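Long-range contacts in Rab GDP dissociation inhibitor alpha (Naegleria fowleri, PDB 6C87), which probably binds prenylated Rab GTPases in their GDP-bound state, slowing nucleotide release and carrying them between membranes and cytosol: residues T305-R310 with I394-A399; Y398-D403 with I411-D416; G338-I343 with T367-N372. All blocks are in the same frame, centred on the assembly; numbering follows the deposited sequence.

Interaction 1. Residues T305-R310 with I394-A399; sequences TGKVIR and ILDTYA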
# COMPACT_ATOMS: atom_id res chain seq x y z
N THR A 305 -0.77 -19.97 -28.18
CA THR A 305 0.57 -19.67 -27.71
C THR A 305 1.52 -20.85 -27.79
O THR A 305 2.72 -20.67 -27.59
CB THR A 305 0.52 -19.17 -26.26
OG1 THR A 305 -0.02 -20.19 -25.42
CG2 THR A 305 -0.32 -17.90 -26.17
N GLY A 306 1.02 -22.04 -28.11
CA GLY A 306 1.87 -23.20 -28.24
C GLY A 306 1.11 -24.46 -27.89
O GLY A 306 -0.12 -24.50 -27.95
N LYS A 307 1.87 -25.49 -27.55
CA LYS A 307 1.36 -26.78 -27.11
C LYS A 307 2.10 -27.21 -25.86
O LYS A 307 3.24 -26.82 -25.61
CB LYS A 307 1.53 -27.88 -28.17
CG LYS A 307 0.65 -27.78 -29.39
CD LYS A 307 1.02 -28.90 -30.36
CE LYS A 307 0.04 -29.00 -31.50
NZ LYS A 307 -0.07 -30.42 -31.93
N VAL A 308 1.44 -28.05 -25.07
CA VAL A 308 2.06 -28.68 -23.91
C VAL A 308 1.74 -30.16 -23.95
O VAL A 308 0.56 -30.54 -24.02
CB VAL A 308 1.58 -28.04 -22.59
CG1 VAL A 308 2.01 -28.89 -21.37
CG2 VAL A 308 2.08 -26.62 -22.47
N ILE A 309 2.77 -31.00 -23.90
CA ILE A 309 2.58 -32.44 -23.77
C ILE A 309 2.64 -32.80 -22.30
O ILE A 309 3.51 -32.31 -21.56
CB ILE A 309 3.63 -33.23 -24.57
CG1 ILE A 309 3.46 -34.74 -24.33
CG2 ILE A 309 5.04 -32.82 -24.20
CD1 ILE A 309 4.25 -35.62 -25.29
N ARG A 310 1.69 -33.61 -21.87
CA ARG A 310 1.74 -34.24 -20.56
C ARG A 310 1.62 -35.74 -20.78
O ARG A 310 0.70 -36.19 -21.47
CB ARG A 310 0.64 -33.71 -19.64
CG ARG A 310 0.89 -32.27 -19.22
CD ARG A 310 -0.25 -31.74 -18.40
NE ARG A 310 -0.01 -30.36 -18.02
CZ ARG A 310 -0.45 -29.31 -18.71
NH1 ARG A 310 -1.16 -29.50 -19.82
NH2 ARG A 310 -0.18 -28.08 -18.29
N ILE A 394 -1.82 -34.20 -25.00
CA ILE A 394 -1.30 -33.00 -25.65
C ILE A 394 -2.41 -31.97 -25.74
O ILE A 394 -3.53 -32.28 -26.17
CB ILE A 394 -0.72 -33.34 -27.03
CG1 ILE A 394 0.32 -34.44 -26.90
CG2 ILE A 394 -0.12 -32.09 -27.67
CD1 ILE A 394 0.77 -35.03 -28.21
N LEU A 395 -2.10 -30.73 -25.36
CA LEU A 395 -3.08 -29.65 -25.33
C LEU A 395 -2.51 -28.40 -26.00
O LEU A 395 -1.33 -28.09 -25.85
CB LEU A 395 -3.48 -29.30 -23.90
CG LEU A 395 -4.29 -30.32 -23.11
CD1 LEU A 395 -4.46 -29.84 -21.68
CD2 LEU A 395 -5.64 -30.57 -23.78
N ASP A 396 -3.38 -27.68 -26.69
CA ASP A 396 -3.05 -26.35 -27.18
C ASP A 396 -3.20 -25.34 -26.05
O ASP A 396 -4.11 -25.45 -25.21
CB ASP A 396 -3.97 -25.98 -28.35
CG ASP A 396 -3.73 -26.85 -29.58
OD1 ASP A 396 -2.57 -27.05 -29.98
OD2 ASP A 396 -4.72 -27.33 -30.16
N THR A 397 -2.33 -24.34 -26.04
CA THR A 397 -2.37 -23.29 -25.04
C THR A 397 -2.77 -21.97 -25.69
O THR A 397 -2.48 -21.72 -26.87
CB THR A 397 -1.01 -23.15 -24.33
OG1 THR A 397 0.02 -22.87 -25.28
CG2 THR A 397 -0.67 -24.45 -23.64
N TYR A 398 -3.47 -21.13 -24.93
CA TYR A 398 -4.00 -19.90 -25.48
C TYR A 398 -3.84 -18.77 -24.47
O TYR A 398 -3.73 -18.99 -23.27
CB TYR A 398 -5.48 -20.01 -25.86
CG TYR A 398 -5.79 -21.03 -26.94
CD1 TYR A 398 -6.04 -22.36 -26.61
CD2 TYR A 398 -5.82 -20.66 -28.28
CE1 TYR A 398 -6.32 -23.29 -27.59
CE2 TYR A 398 -6.10 -21.58 -29.27
CZ TYR A 398 -6.35 -22.90 -28.92
OH TYR A 398 -6.63 -23.83 -29.90
N ALA A 399 -3.89 -17.55 -25.00
CA ALA A 399 -3.84 -16.34 -24.20
C ALA A 399 -4.76 -15.31 -24.85
O ALA A 399 -4.87 -15.27 -26.07
CB ALA A 399 -2.42 -15.78 -24.10
O HOH W 1 -0.80 -19.17 -22.99
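With OG1 set between its own backbone N and carbonyl carbon in both Thr-305 (chi1 62°) and Thr-397 (chi1 58°), the two threonines turn their hydroxyls to each other and share a hydrogen bond of 2.7 Å between the OG1 atoms. The same torsion sets each CG2 beside its backbone N, where it packs: CG2 of Thr-305 lies 3.6 Å from CB of Ala-399, and CG2 of Thr-397 lies 3.7 Å from CG2 of Val-308, so threonine serves both polar and apolar neighbours here. A water on Thr-305 OG1 also donates weakly to Tyr-398 O. Gly-306 suits its place because its backbone angles are ones that glycine, without a CB, adopts easily; its O accepts from Thr-397 N at 2.9 Å. Val-308 and Leu-395 form a hydrogen-bonded pair, with Val-308 N 2.9 Å from Leu-395 O and Leu-395 N donating back to Val-308 O at 3.0 Å. On the face bearing Lys-307 and Asp-396, the lysine chain runs beside the carboxylate, its CG 3.4 Å from Asp-396 OD1, and Ile-309 meets Ile-394 further along through their CG1 atoms. This is antiparallel beta pairing, joining strands 302-315 and 389-400 in the mixed sheet of the GDP dissociation inhibitor fold.

Interaction 2. Residues Y398-D403 with I411-D416; sequences YAPLED and ISKSYD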
# COMPACT_ATOMS: atom_id res chain seq x y z
N TYR A 398 -3.47 -21.13 -24.93
CA TYR A 398 -4.00 -19.90 -25.48
C TYR A 398 -3.84 -18.77 -24.47
O TYR A 398 -3.73 -18.99 -23.27
CB TYR A 398 -5.48 -20.01 -25.86
CG TYR A 398 -5.79 -21.03 -26.94
CD1 TYR A 398 -6.04 -22.36 -26.61
CD2 TYR A 398 -5.82 -20.66 -28.28
CE1 TYR A 398 -6.32 -23.29 -27.59
CE2 TYR A 398 -6.10 -21.58 -29.27
CZ TYR A 398 -6.35 -22.90 -28.92
OH TYR A 398 -6.63 -23.83 -29.90
N ALA A 399 -3.89 -17.55 -25.00
CA ALA A 399 -3.84 -16.34 -24.20
C ALA A 399 -4.76 -15.31 -24.85
O ALA A 399 -4.87 -15.27 -26.07
CB ALA A 399 -2.42 -15.78 -24.10
N PRO A 400 -5.42 -14.49 -24.04
CA PRO A 400 -6.38 -13.52 -24.60
C PRO A 400 -5.69 -12.39 -25.35
O PRO A 400 -4.54 -12.04 -25.08
CB PRO A 400 -7.10 -12.99 -23.36
CG PRO A 400 -6.13 -13.20 -22.23
CD PRO A 400 -5.41 -14.46 -22.57
N LEU A 401 -6.42 -11.84 -26.32
CA LEU A 401 -5.90 -10.72 -27.11
C LEU A 401 -5.95 -9.41 -26.32
O LEU A 401 -5.02 -8.60 -26.40
CB LEU A 401 -6.70 -10.58 -28.40
CG LEU A 401 -6.73 -11.78 -29.34
CD1 LEU A 401 -7.81 -11.61 -30.41
CD2 LEU A 401 -5.38 -11.99 -29.98
N GLU A 402 -7.02 -9.18 -25.57
CA GLU A 402 -7.19 -7.97 -24.78
C GLU A 402 -7.38 -8.35 -23.32
O GLU A 402 -7.73 -9.48 -22.98
CB GLU A 402 -8.39 -7.14 -25.29
N ASP A 403 -7.15 -7.37 -22.43
CA ASP A 403 -7.19 -7.62 -21.00
C ASP A 403 -8.59 -7.65 -20.43
O ASP A 403 -8.76 -8.01 -19.26
CB ASP A 403 -6.34 -6.58 -20.24
CG ASP A 403 -6.85 -5.15 -20.41
OD1 ASP A 403 -7.78 -4.92 -21.21
OD2 ASP A 403 -6.32 -4.26 -19.72
N ILE A 411 -10.42 -13.20 -19.73
CA ILE A 411 -10.09 -14.56 -20.12
C ILE A 411 -8.80 -14.99 -19.43
O ILE A 411 -7.85 -14.22 -19.32
CB ILE A 411 -9.96 -14.69 -21.65
CG1 ILE A 411 -11.17 -14.06 -22.34
CG2 ILE A 411 -9.80 -16.15 -22.05
CD1 ILE A 411 -11.09 -14.05 -23.85
N SER A 412 -8.79 -16.24 -18.95
CA SER A 412 -7.61 -16.80 -18.32
C SER A 412 -6.66 -17.37 -19.37
O SER A 412 -7.04 -17.63 -20.51
CB SER A 412 -7.99 -17.91 -17.33
OG SER A 412 -8.64 -18.99 -18.00
N LYS A 413 -5.41 -17.56 -18.95
CA LYS A 413 -4.44 -18.26 -19.77
C LYS A 413 -4.56 -19.76 -19.57
O LYS A 413 -5.00 -20.23 -18.52
CB LYS A 413 -3.02 -17.80 -19.43
CG LYS A 413 -2.75 -16.35 -19.78
CD LYS A 413 -1.35 -15.94 -19.39
CE LYS A 413 -1.11 -14.48 -19.75
NZ LYS A 413 0.22 -14.02 -19.30
N SER A 414 -4.20 -20.52 -20.60
CA SER A 414 -4.07 -21.96 -20.44
C SER A 414 -2.96 -22.27 -19.44
O SER A 414 -2.00 -21.51 -19.28
CB SER A 414 -3.76 -22.61 -21.78
OG SER A 414 -4.77 -22.32 -22.73
N TYR A 415 -3.07 -23.42 -18.80
CA TYR A 415 -2.07 -23.78 -17.80
C TYR A 415 -0.78 -24.21 -18.50
O TYR A 415 -0.80 -25.03 -19.42
CB TYR A 415 -2.61 -24.88 -16.89
CG TYR A 415 -3.84 -24.42 -16.15
CD1 TYR A 415 -3.75 -23.49 -15.13
CD2 TYR A 415 -5.10 -24.91 -16.49
CE1 TYR A 415 -4.88 -23.05 -14.46
CE2 TYR A 415 -6.23 -24.48 -15.83
CZ TYR A 415 -6.12 -23.54 -14.81
OH TYR A 415 -7.24 -23.10 -14.14
N ASP A 416 0.33 -23.64 -18.05
CA ASP A 416 1.62 -23.97 -18.63
C ASP A 416 2.11 -25.30 -18.07
O ASP A 416 1.46 -25.94 -17.23
CB ASP A 416 2.62 -22.82 -18.40
CG ASP A 416 2.94 -22.57 -16.92
OD1 ASP A 416 2.77 -23.47 -16.07
OD2 ASP A 416 3.34 -21.43 -16.60
O HOH W 2 -9.23 -10.62 -21.25
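Ser-414 and Tyr-398 are joined by two hydrogen bonds. The N-H of Tyr-398 donates to Ser-414 OG at 2.8 Å, along a bent path (145° at the hydrogen), while Ser-414 N reaches back to Tyr-398 O at 3.1 Å, almost straight and in the carbonyl plane. Both backbone polar groups of Tyr-398 are thereby engaged by a single residue. Serine suits the position because 411-416 is not a strand here, and its hydroxyl, beside its own backbone N (chi1 -58°), takes the N-H that a paired strand's carbonyl would otherwise receive. OG also lies at the edge of the tyrosine ring, near its plane. Further along, a water spans the two segments, donating to Glu-402 O at 2.6 Å and accepting from Ile-411 N at 3.2 Å. Between these polar ends, Pro-400 and Ile-411 lie alongside, running in opposite senses, CB to CB 3.7 Å, and Pro-400 CG rests 3.5 Å from Ile-411 O. Proline's compact ring offers a rigid apolar surface, and its lack of an N-H is compatible with the place where strand 389-400 ends. Ile-411 also packs on Val-302, while Lys-413 N is hydrogen-bonded to Asp-427 OD2 and Ser-412 OG to Glu-24 OE2. The contact thus places the end of strand 389-400 against the chain leaving strand 409-411, with helix 422-436, helix 22-33 and strand 302-315 around it.

Interaction 3. Residues G338-I343 with T367-N372; sequences GRKHDI and TVESDN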
# COMPACT_ATOMS: atom_id res chain seq x y z
N GLY A 338 19.59 -30.00 -23.19
CA GLY A 338 19.73 -29.53 -24.56
C GLY A 338 18.45 -29.01 -25.18
O GLY A 338 18.23 -29.21 -26.38
N ARG A 339 17.62 -28.33 -24.40
CA ARG A 339 16.30 -27.86 -24.82
C ARG A 339 16.18 -26.37 -24.55
O ARG A 339 17.08 -25.74 -23.99
CB ARG A 339 15.17 -28.61 -24.10
CG ARG A 339 14.91 -30.01 -24.63
CD ARG A 339 13.87 -30.75 -23.78
NE ARG A 339 12.64 -29.98 -23.59
CZ ARG A 339 11.65 -29.93 -24.47
NH1 ARG A 339 11.74 -30.59 -25.62
NH2 ARG A 339 10.57 -29.21 -24.21
N LYS A 340 15.05 -25.80 -24.99
CA LYS A 340 14.71 -24.41 -24.70
C LYS A 340 13.57 -24.29 -23.70
O LYS A 340 13.10 -23.18 -23.45
CB LYS A 340 14.35 -23.67 -25.99
CG LYS A 340 15.52 -23.35 -26.90
CD LYS A 340 15.59 -24.30 -28.08
CE LYS A 340 14.45 -24.06 -29.07
NZ LYS A 340 14.44 -25.10 -30.14
N HIS A 341 13.12 -25.41 -23.13
CA HIS A 341 12.06 -25.40 -22.13
C HIS A 341 12.36 -26.49 -21.12
O HIS A 341 12.79 -27.59 -21.49
CB HIS A 341 10.68 -25.64 -22.75
CG HIS A 341 10.33 -24.64 -23.81
ND1 HIS A 341 10.80 -24.74 -25.10
CD2 HIS A 341 9.54 -23.54 -23.77
CE1 HIS A 341 10.32 -23.73 -25.82
NE2 HIS A 341 9.55 -22.99 -25.03
N ASP A 342 12.13 -26.19 -19.84
CA ASP A 342 12.30 -27.18 -18.80
C ASP A 342 11.26 -28.29 -18.95
O ASP A 342 10.17 -28.08 -19.49
CB ASP A 342 12.18 -26.54 -17.41
CG ASP A 342 13.31 -25.57 -17.10
OD1 ASP A 342 14.15 -25.28 -17.98
OD2 ASP A 342 13.34 -25.08 -15.94
N ILE A 343 11.60 -29.47 -18.47
CA ILE A 343 10.66 -30.57 -18.35
C ILE A 343 10.36 -30.74 -16.87
O ILE A 343 11.27 -30.65 -16.03
CB ILE A 343 11.18 -31.89 -18.93
CG1 ILE A 343 11.76 -31.69 -20.33
CG2 ILE A 343 10.04 -32.91 -18.96
CD1 ILE A 343 12.42 -32.94 -20.89
N THR A 367 6.73 -27.87 -22.57
CA THR A 367 6.28 -27.18 -23.76
C THR A 367 6.79 -27.92 -24.98
O THR A 367 7.94 -28.36 -25.02
CB THR A 367 6.77 -25.73 -23.76
OG1 THR A 367 6.15 -25.01 -22.68
CG2 THR A 367 6.48 -25.04 -25.09
N VAL A 368 5.91 -28.09 -25.97
CA VAL A 368 6.26 -28.84 -27.18
C VAL A 368 7.17 -27.99 -28.05
O VAL A 368 6.85 -26.83 -28.35
CB VAL A 368 4.99 -29.26 -27.93
CG1 VAL A 368 5.35 -30.00 -29.20
CG2 VAL A 368 4.10 -30.12 -27.04
N GLU A 369 8.31 -28.56 -28.45
CA GLU A 369 9.23 -27.85 -29.33
C GLU A 369 9.30 -28.41 -30.74
O GLU A 369 9.74 -27.69 -31.65
CB GLU A 369 10.66 -27.86 -28.74
CG GLU A 369 10.82 -27.18 -27.39
CD GLU A 369 12.23 -27.34 -26.83
OE1 GLU A 369 13.02 -28.09 -27.43
OE2 GLU A 369 12.55 -26.71 -25.81
N SER A 370 8.89 -29.66 -30.96
CA SER A 370 9.16 -30.38 -32.19
C SER A 370 7.91 -31.08 -32.71
O SER A 370 6.82 -30.98 -32.13
CB SER A 370 10.29 -31.40 -31.98
OG SER A 370 9.85 -32.51 -31.23
N ASP A 371 8.10 -31.83 -33.80
CA ASP A 371 7.05 -32.62 -34.43
C ASP A 371 6.83 -33.97 -33.76
O ASP A 371 5.84 -34.65 -34.08
CB ASP A 371 7.39 -32.85 -35.91
CG ASP A 371 8.78 -33.44 -36.11
OD1 ASP A 371 9.76 -32.83 -35.61
OD2 ASP A 371 8.90 -34.50 -36.75
N ASN A 372 7.71 -34.39 -32.85
CA ASN A 372 7.57 -35.64 -32.12
C ASN A 372 7.57 -35.31 -30.63
O ASN A 372 8.60 -35.44 -29.95
CB ASN A 372 8.68 -36.63 -32.47
CG ASN A 372 8.40 -38.03 -31.97
OD1 ASN A 372 7.44 -38.26 -31.24
ND2 ASN A 372 9.25 -38.97 -32.36
O HOH W 3 8.36 -26.05 -20.42
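Glu-369 reaches out from CB in an extended chain (chi2 175°) toward the 338-343 segment. Its CG passes beside the imidazole of His-341 at ND1, and its CD lies over one face of the Arg-339 guanidinium, offset toward the rim. There the two flat groups are stacked, their planes 10° apart. OE1 sits 3.3 Å from Arg-339 NH1 in a salt bridge without a directed N-H, since the oxygen is above the guanidinium rather than in its plane. OE2 takes two hydrogen bonds: Lys-340 N donates at 2.8 Å from the syn side, somewhat out of the carboxylate plane, and His-341 ND1 donates at 2.7 Å to the anti lone pair, in the imidazole plane and nearly straight. A glutamate suits this place because it is long enough to bring OE2 to both donors while OE1 stays by the arginine, and the nearby arginine would be expected to favour its negative charge. The stacked guanidinium is held in turn at its edge, where Arg-339 NH2 donates to Thr-367 O at 2.9 Å in the guanidinium plane; NE donates to His-341 O within its own segment, tilted from that plane. NH1 also forms a salt bridge with Glu-376. Thr-367 covers a face of the imidazole, its CG2 3.8 Å from the ring centroid in a CH-pi contact, and a water links its N to Asp-342 O. The contact joins the loop between helix 334-337 and strand 343-349 to the turn leading from strand 360-367 into helix 373-376, beside strand 302-315.

Interactions 1 and 2 share Tyr-398 and Ala-399, both on strand 389-400: the first pairs that strand with 302-315, and the second carries its end on to 411-416. Their centres are 11 Å apart, and Arg-310 of the first meets the second through weak hydrogen bonds from NH2 to the carbonyls of Tyr-415 and Asp-416. Interaction 3 lies on the other side of strand 302-315, its centre 12 Å from that of interaction 1, where Lys-307 O and Val-368 N are 3.0 Å apart in a probable hydrogen bond. Strand 302-315 is flanked by 389-400 and 360-367 within one sheet. Interactions 2 and 3 do not touch; their nearest atoms are about 6 Å apart.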